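Local coordinates for hypothetical protein AQ_1354 (Aquifex aeolicus, PDB 1OZ9), which probably acts as a zinc-dependent, single-strand-specific endoribonuclease that matures the 3' end of 16S rRNA and takes part in quality control of late-stage 70S ribosomes, at residues A[23-26]-A[27-30]; A[91-94]-A[95-99]; A[138-141]-A[142-145]. All blocks are in the same frame, centred on the assembly; numbering follows the deposited sequence.

Contact 1: A[23-26]-A[27-30]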
loop_
_atom_site.group_PDB
_atom_site.type_symbol
_atom_site.label_atom_id
_atom_site.label_comp_id
_atom_site.label_asym_id
_atom_site.label_seq_id
_atom_site.Cartn_x
_atom_site.Cartn_y
_atom_site.Cartn_z
ATOM N N ASP A 23 -6.478 13.642 1.495
ATOM C CA ASP A 23 -5.257 14.268 1.992
ATOM C C ASP A 23 -4.563 13.439 3.065
ATOM O O ASP A 23 -3.336 13.507 3.207
ATOM C CB ASP A 23 -5.500 15.712 2.459
ATOM C CG ASP A 23 -6.526 15.825 3.599
ATOM O OD1 ASP A 23 -7.366 14.921 3.832
ATOM O OD2 ASP A 23 -6.569 16.839 4.318
ATOM N N LYS A 24 -5.321 12.649 3.814
ATOM C CA LYS A 24 -4.692 11.799 4.833
ATOM C C LYS A 24 -3.931 10.646 4.168
ATOM O O LYS A 24 -2.819 10.296 4.577
ATOM C CB LYS A 24 -5.720 11.232 5.825
ATOM C CG LYS A 24 -6.101 12.198 6.921
ATOM C CD LYS A 24 -7.005 11.509 7.996
ATOM C CE LYS A 24 -7.217 12.407 9.200
ATOM N NZ LYS A 24 -8.389 12.033 10.089
ATOM N N ILE A 25 -4.551 10.044 3.155
ATOM C CA ILE A 25 -3.925 8.968 2.443
ATOM C C ILE A 25 -2.669 9.517 1.781
ATOM O O ILE A 25 -1.604 8.864 1.789
ATOM C CB ILE A 25 -4.895 8.355 1.406
ATOM C CG1 ILE A 25 -5.977 7.516 2.130
ATOM C CG2 ILE A 25 -4.155 7.511 0.401
ATOM C CD1 ILE A 25 -7.185 7.261 1.260
ATOM N N GLU A 26 -2.779 10.702 1.194
ATOM C CA GLU A 26 -1.624 11.282 0.513
ATOM C C GLU A 26 -0.461 11.505 1.493
ATOM O O GLU A 26 0.701 11.153 1.189
ATOM C CB GLU A 26 -2.000 12.607 -0.161
ATOM C CG GLU A 26 -1.089 12.950 -1.318
ATOM C CD GLU A 26 -1.466 14.256 -2.033
ATOM O OE1 GLU A 26 -2.684 14.541 -2.226
ATOM O OE2 GLU A 26 -0.528 14.986 -2.409
ATOM N N LYS A 27 -0.775 12.104 2.647
ATOM C CA LYS A 27 0.200 12.362 3.705
ATOM C C LYS A 27 0.875 11.069 4.233
ATOM O O LYS A 27 2.110 11.038 4.330
ATOM C CB LYS A 27 -0.382 13.227 4.843
ATOM C CG LYS A 27 0.386 13.157 6.205
ATOM C CD LYS A 27 -0.276 14.004 7.308
ATOM C CE LYS A 27 -0.063 13.437 8.746
ATOM N NZ LYS A 27 0.849 14.255 9.637
ATOM N N TRP A 28 0.098 10.028 4.557
ATOM C CA TRP A 28 0.675 8.754 5.011
ATOM C C TRP A 28 1.644 8.214 3.964
ATOM O O TRP A 28 2.752 7.786 4.287
ATOM C CB TRP A 28 -0.405 7.689 5.245
ATOM C CG TRP A 28 -1.250 7.995 6.434
ATOM C CD1 TRP A 28 -0.870 8.638 7.561
ATOM C CD2 TRP A 28 -2.618 7.677 6.595
ATOM N NE1 TRP A 28 -1.919 8.714 8.451
ATOM C CE2 TRP A 28 -3.017 8.156 7.863
ATOM C CE3 TRP A 28 -3.560 7.033 5.796
ATOM C CZ2 TRP A 28 -4.316 8.014 8.343
ATOM C CZ3 TRP A 28 -4.848 6.884 6.289
ATOM C CH2 TRP A 28 -5.208 7.377 7.540
ATOM N N ALA A 29 1.209 8.238 2.707
ATOM C CA ALA A 29 2.049 7.746 1.623
ATOM C C ALA A 29 3.337 8.580 1.493
ATOM O O ALA A 29 4.434 7.997 1.351
ATOM C CB ALA A 29 1.282 7.706 0.317
ATOM N N GLU A 30 3.218 9.909 1.549
ATOM C CA GLU A 30 4.402 10.773 1.473
ATOM C C GLU A 30 5.333 10.558 2.672
ATOM O O GLU A 30 6.576 10.498 2.504
ATOM C CB GLU A 30 4.014 12.258 1.349
ATOM C CG GLU A 30 3.308 12.575 0.025
ATOM C CD GLU A 30 2.895 14.031 -0.080
ATOM O OE1 GLU A 30 2.692 14.663 0.982
ATOM O OE2 GLU A 30 2.791 14.547 -1.219
#

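Contact 2: A[91-94]-A[95-99]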
loop_
_atom_site.group_PDB
_atom_site.type_symbol
_atom_site.label_atom_id
_atom_site.label_comp_id
_atom_site.label_asym_id
_atom_site.label_seq_id
_atom_site.Cartn_x
_atom_site.Cartn_y
_atom_site.Cartn_z
ATOM N N GLN A 91 -11.490 -0.805 0.351
ATOM C CA GLN A 91 -12.125 -0.288 1.545
ATOM C C GLN A 91 -13.035 -1.323 2.194
ATOM O O GLN A 91 -13.127 -1.386 3.409
ATOM C CB GLN A 91 -12.935 0.984 1.221
ATOM C CG GLN A 91 -13.586 1.573 2.449
ATOM C CD GLN A 91 -14.429 2.796 2.100
ATOM O OE1 GLN A 91 -15.666 2.728 2.015
ATOM N NE2 GLN A 91 -13.763 3.895 1.899
ATOM N N ASP A 92 -13.743 -2.106 1.382
ATOM C CA ASP A 92 -14.665 -3.111 1.895
ATOM C C ASP A 92 -13.946 -4.102 2.799
ATOM O O ASP A 92 -14.420 -4.438 3.890
ATOM C CB ASP A 92 -15.274 -3.923 0.764
ATOM C CG ASP A 92 -16.218 -3.125 -0.105
ATOM O OD1 ASP A 92 -16.724 -2.048 0.335
ATOM O OD2 ASP A 92 -16.511 -3.525 -1.253
ATOM N N THR A 93 -12.823 -4.614 2.320
ATOM C CA THR A 93 -12.089 -5.589 3.100
ATOM C C THR A 93 -11.416 -4.923 4.267
ATOM O O THR A 93 -11.414 -5.481 5.350
ATOM C CB THR A 93 -11.076 -6.347 2.220
ATOM O OG1 THR A 93 -11.807 -7.237 1.372
ATOM C CG2 THR A 93 -10.204 -7.293 3.078
ATOM N N ALA A 94 -10.863 -3.728 4.049
ATOM C CA ALA A 94 -10.223 -2.971 5.123
ATOM C C ALA A 94 -11.203 -2.759 6.293
ATOM O O ALA A 94 -10.826 -2.882 7.465
ATOM C CB ALA A 94 -9.727 -1.605 4.579
ATOM N N GLU A 95 -12.462 -2.449 5.979
ATOM C CA GLU A 95 -13.450 -2.228 7.050
ATOM C C GLU A 95 -13.663 -3.485 7.890
ATOM O O GLU A 95 -13.750 -3.406 9.116
ATOM C CB GLU A 95 -14.794 -1.725 6.508
ATOM C CG GLU A 95 -14.801 -0.264 6.063
ATOM C CD GLU A 95 -16.174 0.148 5.542
ATOM O OE1 GLU A 95 -16.654 -0.517 4.589
ATOM O OE2 GLU A 95 -16.780 1.100 6.101
ATOM N N ARG A 96 -13.740 -4.637 7.227
ATOM C CA ARG A 96 -13.965 -5.898 7.931
ATOM C C ARG A 96 -12.787 -6.249 8.802
ATOM O O ARG A 96 -12.961 -6.756 9.912
ATOM C CB ARG A 96 -14.238 -7.065 6.971
ATOM C CG ARG A 96 -15.595 -7.038 6.289
ATOM C CD ARG A 96 -15.851 -8.237 5.367
ATOM N NE ARG A 96 -16.531 -7.799 4.148
ATOM C CZ ARG A 96 -15.959 -7.766 2.944
ATOM N NH1 ARG A 96 -14.712 -8.184 2.776
ATOM N NH2 ARG A 96 -16.654 -7.337 1.897
ATOM N N GLN A 97 -11.585 -6.014 8.288
ATOM C CA GLN A 97 -10.384 -6.332 9.046
ATOM C C GLN A 97 -10.270 -5.414 10.242
ATOM O O GLN A 97 -9.950 -5.845 11.359
ATOM C CB GLN A 97 -9.112 -6.272 8.152
ATOM C CG GLN A 97 -9.011 -7.489 7.246
ATOM C CD GLN A 97 -7.856 -7.468 6.233
ATOM O OE1 GLN A 97 -6.993 -6.570 6.229
ATOM N NE2 GLN A 97 -7.842 -8.476 5.384
ATOM N N ALA A 98 -10.545 -4.142 10.010
ATOM C CA ALA A 98 -10.509 -3.175 11.094
ATOM C C ALA A 98 -11.474 -3.641 12.179
ATOM O O ALA A 98 -11.145 -3.591 13.351
ATOM C CB ALA A 98 -10.898 -1.758 10.590
ATOM N N ARG A 99 -12.645 -4.124 11.773
ATOM C CA ARG A 99 -13.655 -4.622 12.735
ATOM C C ARG A 99 -13.087 -5.831 13.485
ATOM O O ARG A 99 -13.170 -5.911 14.710
ATOM C CB ARG A 99 -14.957 -4.998 12.007
ATOM C CG ARG A 99 -16.017 -5.680 12.873
ATOM C CD ARG A 99 -17.400 -5.855 12.202
ATOM N NE ARG A 99 -17.425 -6.975 11.256
ATOM C CZ ARG A 99 -17.669 -6.855 9.949
ATOM N NH1 ARG A 99 -17.934 -5.661 9.427
ATOM N NH2 ARG A 99 -17.672 -7.937 9.170
HETATM O O HOH W 1 -16.740 0.017 2.195
#

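Contact 3: A[138-141]-A[142-145]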
loop_
_atom_site.group_PDB
_atom_site.type_symbol
_atom_site.label_atom_id
_atom_site.label_comp_id
_atom_site.label_asym_id
_atom_site.label_seq_id
_atom_site.Cartn_x
_atom_site.Cartn_y
_atom_site.Cartn_z
ATOM N N LEU A 138 11.170 -3.831 8.068
ATOM C CA LEU A 138 10.974 -2.585 7.310
ATOM C C LEU A 138 9.588 -1.978 7.526
ATOM O O LEU A 138 9.414 -0.770 7.697
ATOM C CB LEU A 138 11.207 -2.813 5.813
ATOM C CG LEU A 138 11.386 -1.516 5.035
ATOM C CD1 LEU A 138 12.575 -0.773 5.656
ATOM C CD2 LEU A 138 11.657 -1.815 3.570
ATOM N N GLU A 139 8.578 -2.831 7.535
ATOM C CA GLU A 139 7.230 -2.381 7.752
ATOM C C GLU A 139 7.077 -1.757 9.158
ATOM O O GLU A 139 6.472 -0.686 9.325
ATOM C CB GLU A 139 6.330 -3.595 7.585
ATOM C CG GLU A 139 4.860 -3.339 7.790
ATOM C CD GLU A 139 4.043 -4.587 7.531
ATOM O OE1 GLU A 139 4.442 -5.663 8.028
ATOM O OE2 GLU A 139 3.010 -4.495 6.839
ATOM N N ASN A 140 7.616 -2.456 10.161
ATOM C CA ASN A 140 7.608 -1.949 11.528
ATOM C C ASN A 140 8.338 -0.602 11.641
ATOM O O ASN A 140 7.815 0.342 12.220
ATOM C CB ASN A 140 8.177 -2.996 12.475
ATOM C CG ASN A 140 7.158 -4.064 12.796
ATOM O OD1 ASN A 140 6.006 -3.930 12.433
ATOM N ND2 ASN A 140 7.568 -5.112 13.476
ATOM N N TYR A 141 9.518 -0.504 11.035
ATOM C CA TYR A 141 10.233 0.778 11.018
ATOM C C TYR A 141 9.376 1.910 10.437
ATOM O O TYR A 141 9.298 2.989 11.017
ATOM C CB TYR A 141 11.539 0.654 10.233
ATOM C CG TYR A 141 12.324 1.954 10.070
ATOM C CD1 TYR A 141 13.168 2.403 11.080
ATOM C CD2 TYR A 141 12.217 2.724 8.912
ATOM C CE1 TYR A 141 13.892 3.573 10.945
ATOM C CE2 TYR A 141 12.957 3.908 8.764
ATOM C CZ TYR A 141 13.784 4.322 9.786
ATOM O OH TYR A 141 14.524 5.490 9.678
ATOM N N VAL A 142 8.744 1.681 9.293
ATOM C CA VAL A 142 7.963 2.738 8.651
ATOM C C VAL A 142 6.767 3.108 9.536
ATOM O O VAL A 142 6.487 4.295 9.765
ATOM C CB VAL A 142 7.510 2.319 7.253
ATOM C CG1 VAL A 142 6.533 3.338 6.686
ATOM C CG2 VAL A 142 8.745 2.162 6.340
ATOM N N LEU A 143 6.094 2.090 10.063
ATOM C CA LEU A 143 4.972 2.332 10.966
ATOM C C LEU A 143 5.421 3.183 12.156
ATOM O O LEU A 143 4.721 4.111 12.554
ATOM C CB LEU A 143 4.364 1.016 11.456
ATOM C CG LEU A 143 3.576 0.233 10.394
ATOM C CD1 LEU A 143 3.309 -1.220 10.871
ATOM C CD2 LEU A 143 2.285 0.945 10.058
ATOM N N SER A 144 6.590 2.877 12.716
ATOM C CA SER A 144 7.077 3.644 13.847
ATOM C C SER A 144 7.293 5.117 13.463
ATOM O O SER A 144 7.114 6.022 14.285
ATOM C CB SER A 144 8.357 3.027 14.420
ATOM O OG SER A 144 9.470 3.312 13.596
ATOM N N LYS A 145 7.664 5.351 12.210
ATOM C CA LYS A 145 7.904 6.710 11.743
ATOM C C LYS A 145 6.605 7.473 11.498
ATOM O O LYS A 145 6.592 8.714 11.531
ATOM C CB LYS A 145 8.744 6.695 10.460
ATOM C CG LYS A 145 10.176 6.257 10.667
ATOM C CD LYS A 145 11.036 7.390 11.225
ATOM C CE LYS A 145 12.167 6.833 12.052
ATOM N NZ LYS A 145 13.070 7.900 12.611
#

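Contact 1: A[23-26]-A[27-30]
Trp28 lies against the backbone turn made by Lys24 and Ile25, and its side chain can be followed atom by atom along helix 22-35. CB starts beside the peptide of the preceding turn, with Lys24 O at 3.6 Å. The first torsion (chi1 -70°) sets CG opposite its own carbonyl carbon and next to its backbone N, which folds the indole back toward the start of the helix instead of out from it. CG and CD2 therefore both approach Lys24 O, CG to 3.3 Å. This oxygen sits over one face of the ring, displaced toward its rim. Further along the six-membered ring, CE3 passes Ile25 CA in an oblique approach, and CZ3 meets Ile25 CG1 at 4.4 Å. CH2, at the far end, comes within 4.3 Å of Lys24 CB. Beyond the two segments, Ile113 and Lys110 of helix 105-120 and Val20 also touch the indole, while the ammonium of Lys24 runs on to a salt bridge with Glu106.

Lys24 O has a second role: it accepts the nearly straight bond from Trp28 N (173° at the hydrogen). Two residues on, the pattern recurs with an aliphatic group, Glu30 CG packing 3.2 Å from Glu26 O, the acceptor of the bond from Glu30 N. The two glutamates then run side by side and point the same way. Their OE2 atoms come to 3.6 Å, with the carboxylate planes 82° apart.

Chemically the helix is two-sided. Ile25 and Ala29 are buried against strands 10-15 and 41-48, whereas the neighbouring carboxylates would be expected to repel each other and perhaps to raise the proton affinity of one of them.

Contact 2: A[91-94]-A[95-99]
Arg96 folds back over Asp92 and Thr93, about one turn before it in helix 91-101, and the polar contacts of the three are mostly completed by partners elsewhere in the chain. Among the backbone bonds, Glu95 N to Gln91 O, Gln97 N to Thr93 O and Ala98 N to Ala94 O are of ordinary length, but Arg96 N to Asp92 O is weak and stretched to 3.4 Å.

Arginine contacts form the second group. The guanidinium of Arg96 lies with one face centred over Asp92 O, which is 3.8 Å above its plane. A chi1 of -72° sends the chain toward the helix start, and a bend at chi3 then turns its end until the guanidinium faces that oxygen. Arg96 NH1 makes a weak bond to Thr93 OG1 at 3.4 Å, while NH2 passes Asp92 CB at 3.9 Å. Asp50 gathers the group from outside: its carboxylate forms a salt bridge with Arg96 NH2 and a hydrogen bond with Thr93 OG1, and its backbone N donates to Asp92 OD2.

Water-mediated contact comes third. One water lies 2.8 Å from Asp92 OD1 and also near Glu95 OE1, bridging two carboxylates whose oxygens are 4.5 Å apart.

In the fold, this helix leaves strand 81-90 directly, and Gln91 still shares a backbone bond with Thr48 of strand 41-48. Ala94 and Ala98 turn to helix 105-120, touching Leu105, Leu112 and Glu108, while the Asp50 cluster ties it to the start of helix 50-61.

Contact 3: A[138-141]-A[142-145]
Tyr141 and Lys145, both exposed, pair one turn apart in helix 129-147. The lysine chain crosses the phenol obliquely: CG lies 4.1 Å above one face, offset toward the rim, and CE passes Tyr141 CZ at 3.7 Å and Tyr141 OH at 3.6 Å. A bend at chi2 (-79°) turns the lysine along the ring and carries its methylenes toward the hydroxyl end. The contact is thus one of aliphatic chain against aromatic face.

The same turn holds a polar meeting. Tyr141 O accepts from Lys145 N, in a rather bent bond (140° at the hydrogen), and from Ser144 OG at 2.6 Å, both donors arriving on one face of the carbonyl plane. Ser144 can reach it because a chi1 of 76° tucks the hydroxyl back over its own backbone, close to that carbonyl. Its proton is thereby taken up by the helix's own backbone.

On another side of the helix, Leu143 and Glu139 lie alongside each other, pointing the same way. Leu143 CD1 touches Glu139 CG at 4.0 Å, and Leu143 CG rests 3.2 Å from Glu139 O, the acceptor for Leu143 N. Val142 CG2 similarly packs 3.3 Å from Leu138 O.

Farther out, Val114 of helix 105-120 meets Glu139, Val142 and Leu143 alike, and Arg111 adds to the cover of Leu143. The buried carboxylate of Glu139 is held at both oxygens, OE1 in a salt bridge with Arg136 and OE2 hydrogen-bonded to His115 ND1. Since His115 is a predicted zinc ligand, the chemistry is consistent with Glu139 serving as a second-shell group that fixes the imidazole, leaving its NE2 for the metal.

All three contacts join successive turns of a single helix, and each helix sends side chains to helix 105-120, which carries His115 and His119. Each has a buried and an exposed side: Ile25 and Ala29 are buried in contact 1, Gln91, Ala94 and Ala98 in contact 2, Glu139 and Val142 in contact 3, whose Tyr141-Lys145 pair lies at the surface. Contact 1 belongs to the strand 10-15, helix 22-35, strand 41-48 crossover and sets aliphatic groups on the sheet. Contact 2 is the most polar, with an aspartate-centred cluster and a water at the start of a helix leaving strand 81-90. Contact 3 faces helix 22-35 as well, and approaches the predicted zinc site most closely.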